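Local structure of trichomaglin (Trichosanthes lepiniana, 1SGL) at residues Y28-I42 with F72-C84. The protein is an S-like ribonuclease of the RNase T2 family and probably cleaves single-stranded RNA. Residues are numbered along the deposited sequence; the frame is centred on the assembly and turned at random.
With SO4 (sulfate ion), chain C.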
ATOM      1  N   TYR A  28      14.916  -6.848  -3.910  1.00 28.25           N
ATOM      2  CA  TYR A  28      13.653  -6.110  -3.848  1.00 28.50           C
ATOM      3  C   TYR A  28      13.053  -5.967  -2.456  1.00 28.51           C
ATOM      4  O   TYR A  28      11.980  -5.391  -2.307  1.00 29.25           O
ATOM      5  CB  TYR A  28      12.606  -6.757  -4.774  1.00 27.22           C
ATOM      6  CG  TYR A  28      13.061  -6.942  -6.208  1.00 27.60           C
ATOM      7  CD1 TYR A  28      13.338  -8.214  -6.713  1.00 27.51           C
ATOM      8  CD2 TYR A  28      13.241  -5.845  -7.049  1.00 27.21           C
ATOM      9  CE1 TYR A  28      13.782  -8.389  -8.015  1.00 28.38           C
ATOM     10  CE2 TYR A  28      13.685  -6.007  -8.355  1.00 27.43           C
ATOM     11  CZ  TYR A  28      13.955  -7.280  -8.832  1.00 29.38           C
ATOM     12  OH  TYR A  28      14.402  -7.442 -10.122  1.00 31.08           O
ATOM     13  N   ASN A  29      13.741  -6.481  -1.442  1.00 29.29           N
ATOM     14  CA  ASN A  29      13.232  -6.420  -0.078  1.00 30.57           C
ATOM     15  C   ASN A  29      13.305  -5.020   0.514  1.00 30.96           C
ATOM     16  O   ASN A  29      14.350  -4.379   0.480  1.00 30.64           O
ATOM     17  CB  ASN A  29      14.004  -7.381   0.828  1.00 30.56           C
ATOM     18  CG  ASN A  29      13.262  -7.683   2.113  1.00 31.79           C
ATOM     19  OD1 ASN A  29      12.438  -8.594   2.163  1.00 33.07           O
ATOM     20  ND2 ASN A  29      13.533  -6.908   3.154  1.00 30.79           N
ATOM     21  N   GLY A  30      12.189  -4.565   1.077  1.00 31.69           N
ATOM     22  CA  GLY A  30      12.132  -3.238   1.666  1.00 32.18           C
ATOM     23  C   GLY A  30      12.715  -3.107   3.065  1.00 33.33           C
ATOM     24  O   GLY A  30      12.778  -2.004   3.597  1.00 32.77           O
ATOM     25  N   CYS A  31      13.138  -4.213   3.666  1.00 34.82           N
ATOM     26  CA  CYS A  31      13.717  -4.171   5.008  1.00 37.45           C
ATOM     27  C   CYS A  31      15.238  -3.994   4.989  1.00 40.94           C
ATOM     28  O   CYS A  31      15.867  -3.900   6.041  1.00 40.78           O
ATOM     29  CB  CYS A  31      13.397  -5.457   5.772  1.00 34.27           C
ATOM     30  SG  CYS A  31      11.638  -5.902   5.818  1.00 30.67           S
ATOM     31  N   CYS A  32      15.818  -3.953   3.793  1.00 45.30           N
ATOM     32  CA  CYS A  32      17.263  -3.818   3.626  1.00 50.23           C
ATOM     33  C   CYS A  32      17.553  -2.662   2.680  1.00 52.97           C
ATOM     34  O   CYS A  32      17.024  -2.630   1.569  1.00 54.00           O
ATOM     35  CB  CYS A  32      17.825  -5.113   3.034  1.00 51.15           C
ATOM     36  SG  CYS A  32      17.185  -6.608   3.858  1.00 52.84           S
ATOM     37  N   LYS A  33      18.386  -1.716   3.111  1.00 56.41           N
ATOM     38  CA  LYS A  33      18.730  -0.564   2.273  1.00 59.24           C
ATOM     39  C   LYS A  33      19.506   0.499   3.047  1.00 60.80           C
ATOM     40  O   LYS A  33      19.038   1.632   3.196  1.00 60.96           O
ATOM     41  CB  LYS A  33      17.460   0.075   1.700  1.00 59.99           C
ATOM     42  CG  LYS A  33      17.692   0.961   0.481  1.00 60.39           C
ATOM     43  CD  LYS A  33      17.929   0.126  -0.769  1.00 60.14           C
ATOM     44  CE  LYS A  33      17.945   0.999  -2.016  1.00 60.51           C
ATOM     45  NZ  LYS A  33      17.992   0.192  -3.274  1.00 59.75           N
ATOM     46  N   ALA A  34      20.688   0.130   3.534  1.00 62.39           N
ATOM     47  CA  ALA A  34      21.537   1.052   4.287  1.00 63.51           C
ATOM     48  C   ALA A  34      20.748   1.765   5.384  1.00 64.39           C
ATOM     49  O   ALA A  34      20.229   1.123   6.302  1.00 64.75           O
ATOM     50  CB  ALA A  34      22.163   2.077   3.340  1.00 63.92           C
ATOM     51  N   ASP A  35      20.663   3.092   5.285  1.00 64.59           N
ATOM     52  CA  ASP A  35      19.931   3.887   6.268  1.00 63.88           C
ATOM     53  C   ASP A  35      18.937   4.879   5.671  1.00 61.85           C
ATOM     54  O   ASP A  35      19.309   5.830   4.981  1.00 61.83           O
ATOM     55  CB  ASP A  35      20.903   4.629   7.193  1.00 66.06           C
ATOM     56  CG  ASP A  35      21.305   3.797   8.404  1.00 67.84           C
ATOM     57  OD1 ASP A  35      22.090   4.295   9.243  1.00 68.49           O
ATOM     58  OD2 ASP A  35      20.827   2.645   8.517  1.00 67.90           O
ATOM     59  N   SER A  36      17.664   4.634   5.958  1.00 59.34           N
ATOM     60  CA  SER A  36      16.566   5.470   5.499  1.00 56.30           C
ATOM     61  C   SER A  36      15.465   5.384   6.549  1.00 53.22           C
ATOM     62  O   SER A  36      15.374   4.395   7.279  1.00 53.07           O
ATOM     63  CB  SER A  36      16.036   4.967   4.154  1.00 56.77           C
ATOM     64  OG  SER A  36      14.869   5.679   3.773  1.00 57.38           O
ATOM     65  N   PRO A  37      14.624   6.422   6.649  1.00 50.22           N
ATOM     66  CA  PRO A  37      13.543   6.402   7.637  1.00 46.98           C
ATOM     67  C   PRO A  37      12.449   5.392   7.301  1.00 42.89           C
ATOM     68  O   PRO A  37      12.206   5.076   6.138  1.00 43.25           O
ATOM     69  CB  PRO A  37      13.035   7.839   7.621  1.00 47.84           C
ATOM     70  CG  PRO A  37      13.262   8.250   6.197  1.00 49.04           C
ATOM     71  CD  PRO A  37      14.651   7.708   5.930  1.00 50.42           C
ATOM     72  N   THR A  38      11.805   4.881   8.341  1.00 38.59           N
ATOM     73  CA  THR A  38      10.731   3.917   8.192  1.00 33.33           C
ATOM     74  C   THR A  38       9.511   4.680   7.698  1.00 30.36           C
ATOM     75  O   THR A  38       9.193   5.747   8.214  1.00 29.00           O
ATOM     76  CB  THR A  38      10.431   3.245   9.544  1.00 32.43           C
ATOM     77  OG1 THR A  38      11.593   2.527   9.969  1.00 33.41           O
ATOM     78  CG2 THR A  38       9.265   2.286   9.429  1.00 30.81           C
ATOM     79  N   GLN A  39       8.833   4.134   6.696  1.00 27.90           N
ATOM     80  CA  GLN A  39       7.667   4.803   6.140  1.00 26.40           C
ATOM     81  C   GLN A  39       6.610   3.850   5.614  1.00 23.79           C
ATOM     82  O   GLN A  39       6.803   2.631   5.593  1.00 22.88           O
ATOM     83  CB  GLN A  39       8.086   5.697   4.979  1.00 28.80           C
ATOM     84  CG  GLN A  39       9.107   6.758   5.310  1.00 35.71           C
ATOM     85  CD  GLN A  39       9.282   7.727   4.162  1.00 38.06           C
ATOM     86  OE1 GLN A  39       9.526   7.316   3.022  1.00 40.14           O
ATOM     87  NE2 GLN A  39       9.150   9.020   4.449  1.00 39.46           N
ATOM     88  N   PHE A  40       5.490   4.429   5.193  1.00 19.37           N
ATOM     89  CA  PHE A  40       4.417   3.660   4.582  1.00 18.68           C
ATOM     90  C   PHE A  40       4.836   3.502   3.124  1.00 18.22           C
ATOM     91  O   PHE A  40       5.249   4.473   2.495  1.00 17.21           O
ATOM     92  CB  PHE A  40       3.083   4.416   4.605  1.00 16.56           C
ATOM     93  CG  PHE A  40       2.289   4.227   5.865  1.00 16.63           C
ATOM     94  CD1 PHE A  40       2.186   5.253   6.800  1.00 17.59           C
ATOM     95  CD2 PHE A  40       1.656   3.019   6.124  1.00 15.81           C
ATOM     96  CE1 PHE A  40       1.456   5.072   7.984  1.00 16.86           C
ATOM     97  CE2 PHE A  40       0.929   2.826   7.302  1.00 15.35           C
ATOM     98  CZ  PHE A  40       0.827   3.850   8.229  1.00 16.89           C
ATOM     99  N   THR A  41       4.749   2.286   2.599  1.00 18.01           N
ATOM    100  CA  THR A  41       5.080   2.026   1.197  1.00 17.20           C
ATOM    101  C   THR A  41       3.845   1.414   0.530  1.00 18.58           C
ATOM    102  O   THR A  41       2.909   0.970   1.201  1.00 18.40           O
ATOM    103  CB  THR A  41       6.280   1.051   1.046  1.00 16.70           C
ATOM    104  OG1 THR A  41       5.972  -0.200   1.678  1.00 14.09           O
ATOM    105  CG2 THR A  41       7.542   1.657   1.680  1.00 13.98           C
ATOM    106  N   ILE A  42       3.852   1.395  -0.792  1.00 18.99           N
ATOM    107  CA  ILE A  42       2.732   0.876  -1.567  1.00 18.94           C
ATOM    108  C   ILE A  42       2.636  -0.640  -1.610  1.00 19.31           C
ATOM    109  O   ILE A  42       3.626  -1.323  -1.862  1.00 19.99           O
ATOM    110  CB  ILE A  42       2.823   1.368  -3.030  1.00 20.28           C
ATOM    111  CG1 ILE A  42       2.789   2.895  -3.059  1.00 18.42           C
ATOM    112  CG2 ILE A  42       1.705   0.751  -3.872  1.00 18.76           C
ATOM    113  CD1 ILE A  42       3.270   3.473  -4.362  1.00 21.65           C
ATOM    114  N   PHE A  72      10.960   2.128 -12.759  1.00 27.82           N
ATOM    115  CA  PHE A  72      11.800   1.241 -11.960  1.00 28.81           C
ATOM    116  C   PHE A  72      12.391   1.794 -10.660  1.00 27.88           C
ATOM    117  O   PHE A  72      12.252   1.177  -9.601  1.00 27.94           O
ATOM    118  CB  PHE A  72      12.929   0.666 -12.810  1.00 27.59           C
ATOM    119  CG  PHE A  72      13.714  -0.395 -12.109  1.00 27.45           C
ATOM    120  CD1 PHE A  72      13.096  -1.567 -11.694  1.00 27.64           C
ATOM    121  CD2 PHE A  72      15.069  -0.227 -11.856  1.00 27.62           C
ATOM    122  CE1 PHE A  72      13.815  -2.559 -11.039  1.00 29.19           C
ATOM    123  CE2 PHE A  72      15.801  -1.208 -11.204  1.00 26.19           C
ATOM    124  CZ  PHE A  72      15.177  -2.379 -10.794  1.00 28.77           C
ATOM    125  N   GLY A  73      13.056   2.940 -10.739  1.00 27.99           N
ATOM    126  CA  GLY A  73      13.657   3.521  -9.551  1.00 26.06           C
ATOM    127  C   GLY A  73      12.625   3.820  -8.485  1.00 26.76           C
ATOM    128  O   GLY A  73      12.833   3.537  -7.312  1.00 26.90           O
ATOM    129  N   LYS A  74      11.498   4.384  -8.902  1.00 26.09           N
ATOM    130  CA  LYS A  74      10.436   4.719  -7.970  1.00 26.66           C
ATOM    131  C   LYS A  74       9.779   3.479  -7.371  1.00 25.00           C
ATOM    132  O   LYS A  74       9.436   3.476  -6.196  1.00 24.36           O
ATOM    133  CB  LYS A  74       9.411   5.614  -8.669  1.00 27.90           C
ATOM    134  CG  LYS A  74      10.041   6.915  -9.168  1.00 32.27           C
ATOM    135  CD  LYS A  74       9.080   7.782  -9.983  1.00 35.46           C
ATOM    136  CE  LYS A  74       8.037   8.437  -9.102  1.00 37.92           C
ATOM    137  NZ  LYS A  74       7.323   9.515  -9.838  1.00 41.46           N
ATOM    138  N   LEU A  75       9.622   2.420  -8.164  1.00 24.22           N
ATOM    139  CA  LEU A  75       9.009   1.198  -7.652  1.00 24.25           C
ATOM    140  C   LEU A  75       9.880   0.531  -6.596  1.00 23.25           C
ATOM    141  O   LEU A  75       9.378   0.056  -5.585  1.00 21.97           O
ATOM    142  CB  LEU A  75       8.730   0.198  -8.782  1.00 23.77           C
ATOM    143  CG  LEU A  75       7.628   0.582  -9.777  1.00 26.77           C
ATOM    144  CD1 LEU A  75       7.438  -0.538 -10.801  1.00 24.22           C
ATOM    145  CD2 LEU A  75       6.332   0.832  -9.023  1.00 25.17           C
ATOM    146  N   VAL A  76      11.187   0.491  -6.836  1.00 23.83           N
ATOM    147  CA  VAL A  76      12.112  -0.129  -5.896  1.00 25.21           C
ATOM    148  C   VAL A  76      12.123   0.619  -4.565  1.00 25.84           C
ATOM    149  O   VAL A  76      12.231   0.019  -3.501  1.00 25.39           O
ATOM    150  CB  VAL A  76      13.544  -0.166  -6.477  1.00 26.44           C
ATOM    151  CG1 VAL A  76      14.554  -0.502  -5.388  1.00 28.06           C
ATOM    152  CG2 VAL A  76      13.617  -1.205  -7.591  1.00 27.73           C
ATOM    153  N   GLU A  77      11.986   1.935  -4.628  1.00 25.91           N
ATOM    154  CA  GLU A  77      12.000   2.728  -3.416  1.00 27.90           C
ATOM    155  C   GLU A  77      10.639   2.796  -2.714  1.00 26.33           C
ATOM    156  O   GLU A  77      10.558   2.659  -1.495  1.00 23.66           O
ATOM    157  CB  GLU A  77      12.469   4.149  -3.726  1.00 30.57           C
ATOM    158  CG  GLU A  77      13.068   4.856  -2.520  1.00 36.44           C
ATOM    159  CD  GLU A  77      12.953   6.362  -2.609  1.00 38.23           C
ATOM    160  OE1 GLU A  77      13.257   6.930  -3.686  1.00 40.00           O
ATOM    161  OE2 GLU A  77      12.563   6.974  -1.591  1.00 40.86           O
ATOM    162  N   TYR A  78       9.571   2.989  -3.481  1.00 23.52           N
ATOM    163  CA  TYR A  78       8.244   3.125  -2.884  1.00 23.36           C
ATOM    164  C   TYR A  78       7.317   1.920  -2.921  1.00 22.03           C
ATOM    165  O   TYR A  78       6.291   1.909  -2.243  1.00 20.91           O
ATOM    166  CB  TYR A  78       7.537   4.316  -3.524  1.00 25.57           C
ATOM    167  CG  TYR A  78       8.279   5.608  -3.324  1.00 26.97           C
ATOM    168  CD1 TYR A  78       8.736   6.345  -4.410  1.00 28.56           C
ATOM    169  CD2 TYR A  78       8.520   6.098  -2.044  1.00 28.81           C
ATOM    170  CE1 TYR A  78       9.414   7.543  -4.233  1.00 30.74           C
ATOM    171  CE2 TYR A  78       9.200   7.297  -1.853  1.00 31.92           C
ATOM    172  CZ  TYR A  78       9.643   8.013  -2.955  1.00 32.94           C
ATOM    173  OH  TYR A  78      10.317   9.201  -2.776  1.00 36.74           O
ATOM    174  N   TRP A  79       7.679   0.902  -3.694  1.00 20.66           N
ATOM    175  CA  TRP A  79       6.841  -0.283  -3.818  1.00 20.16           C
ATOM    176  C   TRP A  79       7.656  -1.567  -3.619  1.00 20.75           C
ATOM    177  O   TRP A  79       7.535  -2.506  -4.398  1.00 20.17           O
ATOM    178  CB  TRP A  79       6.197  -0.277  -5.204  1.00 19.01           C
ATOM    179  CG  TRP A  79       4.944  -1.085  -5.348  1.00 16.82           C
ATOM    180  CD1 TRP A  79       4.641  -2.260  -4.727  1.00 17.72           C
ATOM    181  CD2 TRP A  79       3.874  -0.824  -6.254  1.00 17.14           C
ATOM    182  NE1 TRP A  79       3.447  -2.754  -5.196  1.00 17.70           N
ATOM    183  CE2 TRP A  79       2.955  -1.889  -6.137  1.00 18.75           C
ATOM    184  CE3 TRP A  79       3.601   0.208  -7.160  1.00 16.70           C
ATOM    185  CZ2 TRP A  79       1.783  -1.951  -6.892  1.00 18.81           C
ATOM    186  CZ3 TRP A  79       2.443   0.146  -7.906  1.00 18.38           C
ATOM    187  CH2 TRP A  79       1.545  -0.926  -7.769  1.00 19.02           C
ATOM    188  N   PRO A  80       8.497  -1.624  -2.568  1.00 21.14           N
ATOM    189  CA  PRO A  80       9.298  -2.829  -2.339  1.00 21.79           C
ATOM    190  C   PRO A  80       8.446  -3.989  -1.857  1.00 24.08           C
ATOM    191  O   PRO A  80       7.266  -3.818  -1.563  1.00 24.40           O
ATOM    192  CB  PRO A  80      10.278  -2.381  -1.267  1.00 21.66           C
ATOM    193  CG  PRO A  80       9.400  -1.500  -0.411  1.00 20.76           C
ATOM    194  CD  PRO A  80       8.663  -0.667  -1.456  1.00 20.55           C
ATOM    195  N   THR A  81       9.044  -5.173  -1.785  1.00 25.28           N
ATOM    196  CA  THR A  81       8.328  -6.339  -1.299  1.00 27.81           C
ATOM    197  C   THR A  81       8.867  -6.609   0.103  1.00 27.50           C
ATOM    198  O   THR A  81       9.941  -6.134   0.454  1.00 27.38           O
ATOM    199  CB  THR A  81       8.554  -7.579  -2.204  1.00 29.50           C
ATOM    200  OG1 THR A  81       7.758  -8.670  -1.716  1.00 32.83           O
ATOM    201  CG2 THR A  81      10.014  -8.002  -2.192  1.00 30.39           C
ATOM    202  N   TYR A  82       8.118  -7.345   0.910  1.00 29.19           N
ATOM    203  CA  TYR A  82       8.556  -7.635   2.266  1.00 31.67           C
ATOM    204  C   TYR A  82       8.714  -9.132   2.500  1.00 33.83           C
ATOM    205  O   TYR A  82       8.800  -9.587   3.640  1.00 35.32           O
ATOM    206  CB  TYR A  82       7.583  -7.007   3.279  1.00 29.77           C
ATOM    207  CG  TYR A  82       7.662  -5.489   3.300  1.00 28.43           C
ATOM    208  CD1 TYR A  82       8.807  -4.839   3.758  1.00 26.83           C
ATOM    209  CD2 TYR A  82       6.622  -4.706   2.801  1.00 27.72           C
ATOM    210  CE1 TYR A  82       8.916  -3.450   3.715  1.00 26.54           C
ATOM    211  CE2 TYR A  82       6.722  -3.315   2.753  1.00 25.72           C
ATOM    212  CZ  TYR A  82       7.871  -2.697   3.210  1.00 26.25           C
ATOM    213  OH  TYR A  82       7.983  -1.328   3.151  1.00 26.86           O
ATOM    214  N   ARG A  83       8.763  -9.880   1.400  1.00 36.77           N
ATOM    215  CA  ARG A  83       8.936 -11.332   1.419  1.00 39.56           C
ATOM    216  C   ARG A  83      10.135 -11.638   0.532  1.00 39.91           C
ATOM    217  O   ARG A  83      10.502 -10.835  -0.322  1.00 40.19           O
ATOM    218  CB  ARG A  83       7.717 -12.040   0.825  1.00 41.56           C
ATOM    219  CG  ARG A  83       6.390 -11.571   1.362  1.00 47.04           C
ATOM    220  CD  ARG A  83       5.233 -12.280   0.679  1.00 51.01           C
ATOM    221  NE  ARG A  83       3.973 -11.571   0.891  1.00 55.79           N
ATOM    222  CZ  ARG A  83       2.795 -11.962   0.408  1.00 57.87           C
ATOM    223  NH1 ARG A  83       2.706 -13.071  -0.317  1.00 58.72           N
ATOM    224  NH2 ARG A  83       1.708 -11.232   0.630  1.00 58.73           N
ATOM    225  N   CYS A  84      10.739 -12.802   0.723  1.00 40.33           N
ATOM    226  CA  CYS A  84      11.879 -13.178  -0.093  1.00 40.82           C
ATOM    227  C   CYS A  84      11.501 -14.201  -1.142  1.00 41.50           C
ATOM    228  O   CYS A  84      12.349 -14.660  -1.901  1.00 42.91           O
ATOM    229  CB  CYS A  84      13.007 -13.719   0.777  1.00 39.55           C
ATOM    230  SG  CYS A  84      13.934 -12.370   1.551  1.00 38.69           S
TER
HETATM  231  S   SO4 C 252       4.576  -8.091   0.784  1.00 62.99           S
HETATM  232  O1  SO4 C 252       3.529  -7.360   1.522  1.00 64.03           O
HETATM  233  O2  SO4 C 252       5.466  -8.761   1.747  1.00 63.95           O
HETATM  234  O3  SO4 C 252       5.364  -7.149  -0.032  1.00 63.12           O
HETATM  235  O4  SO4 C 252       3.945  -9.091  -0.092  1.00 63.08           O
HETATM  236  O   HOH W   1      10.491   0.081   3.227  1.00 29.50           O
HETATM  237  O   HOH W   2       5.504  -2.084  -0.232  1.00 26.47           O
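Tyr82 reaches back from the segment 72-84 to close on Thr41, and its side chain, read from root to hydroxyl, illustrates how a single aromatic residue can tie a loop to a strand. CB lies against O2 of the sulfate, whose O3 accepts a hydrogen bond from Tyr82 N at 2.9 Å. With CG anti to the carbonyl carbon (chi1 -70°), the ring turns back along the other segment: the CD1 edge of the ring meets Cys31 SG, which lies in the ring plane at 3.7 Å from CD1, CD2 lies near the sulfate O3, CE1 lies near Gly30 CA, and CE2 and CZ, on the ring edge, approach Thr41 OG1. At the tip, Tyr82 OH and Thr41 OG1 share a hydrogen bond of 2.7 Å, the two side chains arriving from opposite directions; one water links the phenol oxygen to Gly30 O, while a second joins Thr41 OG1 to Pro80 O and Ile42 O.

Where the helix 72-78 ends, Ile42 N donates to Tyr78 O (2.9 Å, 164° at the hydrogen), and Ile42 CG2 sits squarely over the six-membered ring of Trp79, 3.7 Å from its centroid, a CH-pi contact. Trp98 and Phe120 also meet this indole. An alanine in place of Trp79 would probably leave the Ile42 CG2 methyl without its aromatic platform and open a gap where the indole meets Trp98 and Phe120.

Farther along, Thr81 N donates to Tyr28 O at 3.0 Å and Gly30 N to Thr81 O at 2.8 Å, a single beta bridge between Asn29 and Thr81. Disulfides from Cys31 to Cys19 and from Cys84 to Cys26 brace the same region. Altogether, a strand of the central antiparallel sheet is joined to a helix end and a disulfide-rich loop, within the alpha+beta fold of the RNase T2 family.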